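BauA (Acinetobacter baumannii, PDB 6HCP) probably carries ferric preacinetobactin across the outer membrane as a TonB-dependent siderophore receptor, a beta-barrel closed by a plug domain. Local coordinates at residues Asn454-Pro466 with Asn500-Gln512. Residues are numbered along the deposited sequence; the frame is centred on the assembly and turned at random.
With EDO (1,2-ethanediol), chain Y.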
loop_
_atom_site.group_PDB
_atom_site.type_symbol
_atom_site.label_atom_id
_atom_site.label_comp_id
_atom_site.label_asym_id
_atom_site.label_seq_id
_atom_site.Cartn_x
_atom_site.Cartn_y
_atom_site.Cartn_z
ATOM N N ASN A 454 4.968 -35.065 -41.652
ATOM C CA ASN A 454 3.642 -35.219 -42.227
ATOM C C ASN A 454 3.725 -36.295 -43.304
ATOM O O ASN A 454 4.549 -36.187 -44.202
ATOM C CB ASN A 454 3.129 -33.915 -42.845
ATOM C CG ASN A 454 1.680 -33.980 -43.270
ATOM O OD1 ASN A 454 0.903 -34.781 -42.739
ATOM N ND2 ASN A 454 1.286 -33.064 -44.142
ATOM N N THR A 455 2.811 -37.270 -43.264
ATOM C CA THR A 455 2.731 -38.246 -44.369
ATOM C C THR A 455 1.602 -37.860 -45.337
ATOM O O THR A 455 1.573 -38.337 -46.476
ATOM C CB THR A 455 2.560 -39.676 -43.842
ATOM O OG1 THR A 455 1.491 -39.649 -42.894
ATOM C CG2 THR A 455 3.825 -40.209 -43.201
ATOM N N LEU A 456 0.722 -36.950 -44.911
ATOM C CA LEU A 456 -0.406 -36.517 -45.744
ATOM C C LEU A 456 0.101 -35.566 -46.828
ATOM O O LEU A 456 1.209 -35.037 -46.751
ATOM C CB LEU A 456 -1.477 -35.859 -44.864
ATOM C CG LEU A 456 -2.146 -36.767 -43.825
ATOM C CD1 LEU A 456 -3.113 -35.975 -42.960
ATOM C CD2 LEU A 456 -2.869 -37.932 -44.480
ATOM N N PRO A 457 -0.662 -35.384 -47.928
ATOM C CA PRO A 457 -0.202 -34.560 -49.046
ATOM C C PRO A 457 0.069 -33.111 -48.601
ATOM O O PRO A 457 -0.532 -32.616 -47.632
ATOM C CB PRO A 457 -1.375 -34.618 -50.046
ATOM C CG PRO A 457 -2.143 -35.874 -49.672
ATOM C CD PRO A 457 -1.993 -35.977 -48.163
ATOM N N GLU A 458 1.010 -32.468 -49.283
ATOM C CA GLU A 458 1.294 -31.045 -49.064
ATOM C C GLU A 458 1.150 -30.292 -50.387
ATOM O O GLU A 458 1.873 -30.585 -51.352
ATOM C CB GLU A 458 2.701 -30.882 -48.492
ATOM C CG GLU A 458 2.834 -31.506 -47.111
ATOM C CD GLU A 458 4.259 -31.672 -46.632
ATOM O OE1 GLU A 458 5.175 -31.678 -47.464
ATOM O OE2 GLU A 458 4.449 -31.691 -45.416
ATOM N N ASN A 459 0.192 -29.365 -50.431
ATOM C CA ASN A 459 -0.140 -28.639 -51.677
ATOM C C ASN A 459 -0.455 -27.186 -51.321
ATOM O O ASN A 459 -1.146 -26.940 -50.315
ATOM C CB ASN A 459 -1.338 -29.273 -52.393
ATOM C CG ASN A 459 -1.060 -30.689 -52.866
ATOM O OD1 ASN A 459 -1.676 -31.658 -52.410
ATOM N ND2 ASN A 459 -0.124 -30.805 -53.778
ATOM N N ALA A 460 -0.092 -26.276 -52.222
ATOM C CA ALA A 460 -0.478 -24.846 -52.133
ATOM C C ALA A 460 -1.976 -24.704 -52.356
ATOM O O ALA A 460 -2.580 -25.473 -53.098
ATOM C CB ALA A 460 0.291 -24.026 -53.140
ATOM N N LYS A 461 -2.574 -23.730 -51.670
ATOM C CA LYS A 461 -3.968 -23.388 -51.842
ATOM C C LYS A 461 -4.067 -21.861 -51.935
ATOM O O LYS A 461 -3.187 -21.148 -51.463
ATOM C CB LYS A 461 -4.831 -23.920 -50.689
ATOM C CG LYS A 461 -4.879 -25.438 -50.563
ATOM C CD LYS A 461 -5.550 -26.141 -51.734
ATOM C CE LYS A 461 -5.282 -27.632 -51.705
ATOM N NZ LYS A 461 -5.947 -28.332 -52.820
ATOM N N SER A 462 -5.170 -21.371 -52.497
ATOM C CA SER A 462 -5.311 -19.946 -52.810
ATOM C C SER A 462 -6.721 -19.506 -52.451
ATOM O O SER A 462 -7.679 -20.317 -52.452
ATOM C CB SER A 462 -5.024 -19.654 -54.278
ATOM O OG SER A 462 -3.687 -19.983 -54.595
ATOM N N ALA A 463 -6.870 -18.188 -52.304
ATOM C CA ALA A 463 -8.152 -17.556 -52.214
ATOM C C ALA A 463 -8.048 -16.124 -52.740
ATOM O O ALA A 463 -6.974 -15.519 -52.709
ATOM C CB ALA A 463 -8.640 -17.572 -50.791
ATOM N N THR A 464 -9.209 -15.567 -53.076
ATOM C CA THR A 464 -9.318 -14.191 -53.541
ATOM C C THR A 464 -10.251 -13.437 -52.599
ATOM O O THR A 464 -11.336 -13.928 -52.297
ATOM C CB THR A 464 -9.856 -14.120 -54.980
ATOM O OG1 THR A 464 -9.044 -14.957 -55.798
ATOM C CG2 THR A 464 -9.830 -12.716 -55.532
ATOM N N THR A 465 -9.760 -12.289 -52.088
ATOM C CA THR A 465 -10.417 -11.549 -51.051
ATOM C C THR A 465 -10.692 -10.126 -51.537
ATOM O O THR A 465 -9.779 -9.385 -51.870
ATOM C CB THR A 465 -9.601 -11.598 -49.748
ATOM O OG1 THR A 465 -10.407 -11.006 -48.739
ATOM C CG2 THR A 465 -8.250 -10.923 -49.827
ATOM N N PRO A 466 -11.947 -9.663 -51.479
ATOM C CA PRO A 466 -12.258 -8.277 -51.823
ATOM C C PRO A 466 -12.309 -7.385 -50.574
ATOM O O PRO A 466 -12.438 -7.890 -49.460
ATOM C CB PRO A 466 -13.653 -8.405 -52.437
ATOM C CG PRO A 466 -14.290 -9.520 -51.621
ATOM C CD PRO A 466 -13.156 -10.465 -51.263
ATOM N N ASN A 500 -12.756 -37.650 -45.997
ATOM C CA ASN A 500 -12.040 -36.834 -46.976
ATOM C C ASN A 500 -10.601 -36.685 -46.506
ATOM O O ASN A 500 -10.110 -35.561 -46.325
ATOM C CB ASN A 500 -12.700 -35.465 -47.179
ATOM C CG ASN A 500 -12.942 -34.698 -45.890
ATOM O OD1 ASN A 500 -13.177 -35.287 -44.830
ATOM N ND2 ASN A 500 -13.037 -33.378 -45.997
ATOM N N PRO A 501 -9.892 -37.805 -46.240
ATOM C CA PRO A 501 -8.590 -37.738 -45.583
ATOM C C PRO A 501 -7.577 -36.918 -46.389
ATOM O O PRO A 501 -7.491 -37.059 -47.595
ATOM C CB PRO A 501 -8.144 -39.217 -45.513
ATOM C CG PRO A 501 -8.829 -39.861 -46.692
ATOM C CD PRO A 501 -10.163 -39.148 -46.791
ATOM N N GLY A 502 -6.856 -36.031 -45.708
ATOM C CA GLY A 502 -5.762 -35.294 -46.291
ATOM C C GLY A 502 -6.221 -34.081 -47.101
ATOM O O GLY A 502 -5.393 -33.350 -47.590
ATOM N N GLU A 503 -7.528 -33.832 -47.189
ATOM C CA GLU A 503 -8.017 -32.630 -47.881
ATOM C C GLU A 503 -7.488 -31.394 -47.144
ATOM O O GLU A 503 -7.620 -31.297 -45.914
ATOM C CB GLU A 503 -9.540 -32.588 -47.954
ATOM C CG GLU A 503 -10.053 -31.332 -48.643
ATOM C CD GLU A 503 -11.550 -31.239 -48.860
ATOM O OE1 GLU A 503 -12.290 -32.158 -48.438
ATOM O OE2 GLU A 503 -11.965 -30.271 -49.518
ATOM N N ILE A 504 -6.872 -30.478 -47.892
ATOM C CA ILE A 504 -6.426 -29.178 -47.350
ATOM C C ILE A 504 -7.407 -28.092 -47.790
ATOM O O ILE A 504 -7.539 -27.833 -48.979
ATOM C CB ILE A 504 -5.002 -28.845 -47.810
ATOM C CG1 ILE A 504 -4.020 -29.968 -47.468
ATOM C CG2 ILE A 504 -4.551 -27.493 -47.248
ATOM C CD1 ILE A 504 -2.681 -29.855 -48.175
ATOM N N PHE A 505 -8.076 -27.459 -46.828
ATOM C CA PHE A 505 -8.983 -26.379 -47.128
ATOM C C PHE A 505 -8.202 -25.164 -47.621
ATOM O O PHE A 505 -7.015 -25.006 -47.336
ATOM C CB PHE A 505 -9.855 -25.995 -45.934
ATOM C CG PHE A 505 -10.897 -27.014 -45.552
ATOM C CD1 PHE A 505 -11.468 -27.842 -46.504
ATOM C CD2 PHE A 505 -11.245 -27.206 -44.224
ATOM C CE1 PHE A 505 -12.367 -28.831 -46.135
ATOM C CE2 PHE A 505 -12.208 -28.134 -43.870
ATOM C CZ PHE A 505 -12.776 -28.942 -44.827
ATOM N N PRO A 506 -8.813 -24.352 -48.511
ATOM C CA PRO A 506 -8.200 -23.103 -48.947
ATOM C C PRO A 506 -8.147 -22.137 -47.771
ATOM O O PRO A 506 -8.871 -22.330 -46.798
ATOM C CB PRO A 506 -9.160 -22.605 -50.033
ATOM C CG PRO A 506 -10.496 -23.136 -49.594
ATOM C CD PRO A 506 -10.194 -24.503 -49.013
ATOM N N PRO A 507 -7.459 -20.990 -47.920
ATOM C CA PRO A 507 -7.497 -19.951 -46.891
ATOM C C PRO A 507 -8.947 -19.624 -46.539
ATOM O O PRO A 507 -9.808 -19.499 -47.432
ATOM C CB PRO A 507 -6.749 -18.785 -47.557
ATOM C CG PRO A 507 -5.761 -19.484 -48.476
ATOM C CD PRO A 507 -6.547 -20.656 -49.025
ATOM N N GLN A 508 -9.218 -19.564 -45.237
ATOM C CA GLN A 508 -10.538 -19.416 -44.677
ATOM C C GLN A 508 -10.843 -17.932 -44.425
ATOM O O GLN A 508 -10.003 -17.196 -43.878
ATOM C CB GLN A 508 -10.607 -20.216 -43.375
ATOM C CG GLN A 508 -10.396 -21.711 -43.587
ATOM C CD GLN A 508 -11.606 -22.300 -44.266
ATOM O OE1 GLN A 508 -12.660 -22.444 -43.661
ATOM N NE2 GLN A 508 -11.426 -22.720 -45.517
ATOM N N LYS A 509 -12.044 -17.504 -44.832
ATOM C CA LYS A 509 -12.402 -16.088 -44.827
ATOM C C LYS A 509 -13.162 -15.712 -43.553
ATOM O O LYS A 509 -14.355 -16.010 -43.395
ATOM C CB LYS A 509 -13.226 -15.722 -46.059
ATOM C CG LYS A 509 -12.485 -15.836 -47.370
ATOM C CD LYS A 509 -13.380 -15.696 -48.588
ATOM C CE LYS A 509 -12.556 -15.641 -49.857
ATOM N NZ LYS A 509 -13.403 -15.445 -51.066
ATOM N N THR A 510 -12.494 -14.902 -42.725
ATOM C CA THR A 510 -13.143 -14.094 -41.720
ATOM C C THR A 510 -13.752 -12.884 -42.440
ATOM O O THR A 510 -13.118 -12.338 -43.331
ATOM C CB THR A 510 -12.124 -13.681 -40.645
ATOM O OG1 THR A 510 -11.710 -14.843 -39.917
ATOM C CG2 THR A 510 -12.671 -12.635 -39.701
ATOM N N LYS A 511 -14.957 -12.476 -42.040
ATOM C CA LYS A 511 -15.663 -11.400 -42.761
ATOM C C LYS A 511 -16.159 -10.362 -41.764
ATOM O O LYS A 511 -16.854 -10.692 -40.807
ATOM C CB LYS A 511 -16.860 -11.949 -43.543
ATOM C CG LYS A 511 -16.490 -13.006 -44.579
ATOM C CD LYS A 511 -17.668 -13.609 -45.322
ATOM C CE LYS A 511 -17.181 -14.452 -46.486
ATOM N NZ LYS A 511 -18.281 -15.250 -47.078
ATOM N N GLN A 512 -15.849 -9.103 -42.067
ATOM C CA GLN A 512 -16.274 -7.965 -41.266
ATOM C C GLN A 512 -17.176 -7.038 -42.087
ATOM O O GLN A 512 -16.865 -6.684 -43.219
ATOM C CB GLN A 512 -15.057 -7.165 -40.813
ATOM C CG GLN A 512 -15.425 -5.865 -40.122
ATOM C CD GLN A 512 -14.197 -5.165 -39.594
ATOM O OE1 GLN A 512 -13.674 -5.522 -38.535
ATOM N NE2 GLN A 512 -13.666 -4.241 -40.387
HETATM C C1 EDO Y . -5.410 -32.119 -52.537
HETATM O O1 EDO Y . -5.045 -31.040 -53.386
HETATM C C2 EDO Y . -5.219 -31.591 -51.136
HETATM O O2 EDO Y . -6.484 -30.969 -50.706
HETATM O O HOH W 1 -8.834 -27.131 -51.305
HETATM O O HOH W 2 -11.582 -17.253 -52.895
#
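Leu456 and Pro457 rest against Gly502, whose positive phi favours glycine and which lies within the type II turn Asn500-Glu503; CD of Pro457 comes 4.3 Å from CA of Gly502. The carbonyl O of Pro457 then meets CD1 of Ile504 at 3.5 Å, and the same methyl reaches the backbone N of Asn459. Lys461 carries the middle of the contact. Its chain bends at chi2, crossing the side chain of Ile504 obliquely; Lys461 CG lies 3.9 Å from Ile504 CG2, with CE beside the Ile504 carbonyl O. This brings Lys461 NZ to O1 of a 1,2-ethanediol, a 2.9 Å hydrogen bond; the other hydroxyl, O2, accepts an almost straight bond from Ile504 N (2.9 Å, 176°), so the small diol, probably from the crystallisation liquor, bridges both segments. Further on, the Ser462 carbonyl packs on CB of Pro506 and CD of Pro507, while CB of Ala463 touches CB of Pro507 at 3.9 Å. At Thr464 the extended Lys509 chain reaches across, and Lys509 NZ donates to Thr464 O at 2.8 Å, meeting it nearly end-on (C=O...N 164°). A water joining Lys509 NZ to Thr464 N adds a second link. The touching parts, 456 to 464 and 502 to 509, run 22° apart in end-to-end direction. The contact joins probably two neighbouring extracellular loops at the barrel rim, tied by Gln493, bonded to the Pro457 and Gly502 carbonyls. They lead into strands 461-473 and 508-520; strand 478-489 pairs antiparallel with both, between them, whereas strand 436-451 borders 461-473 on its other edge.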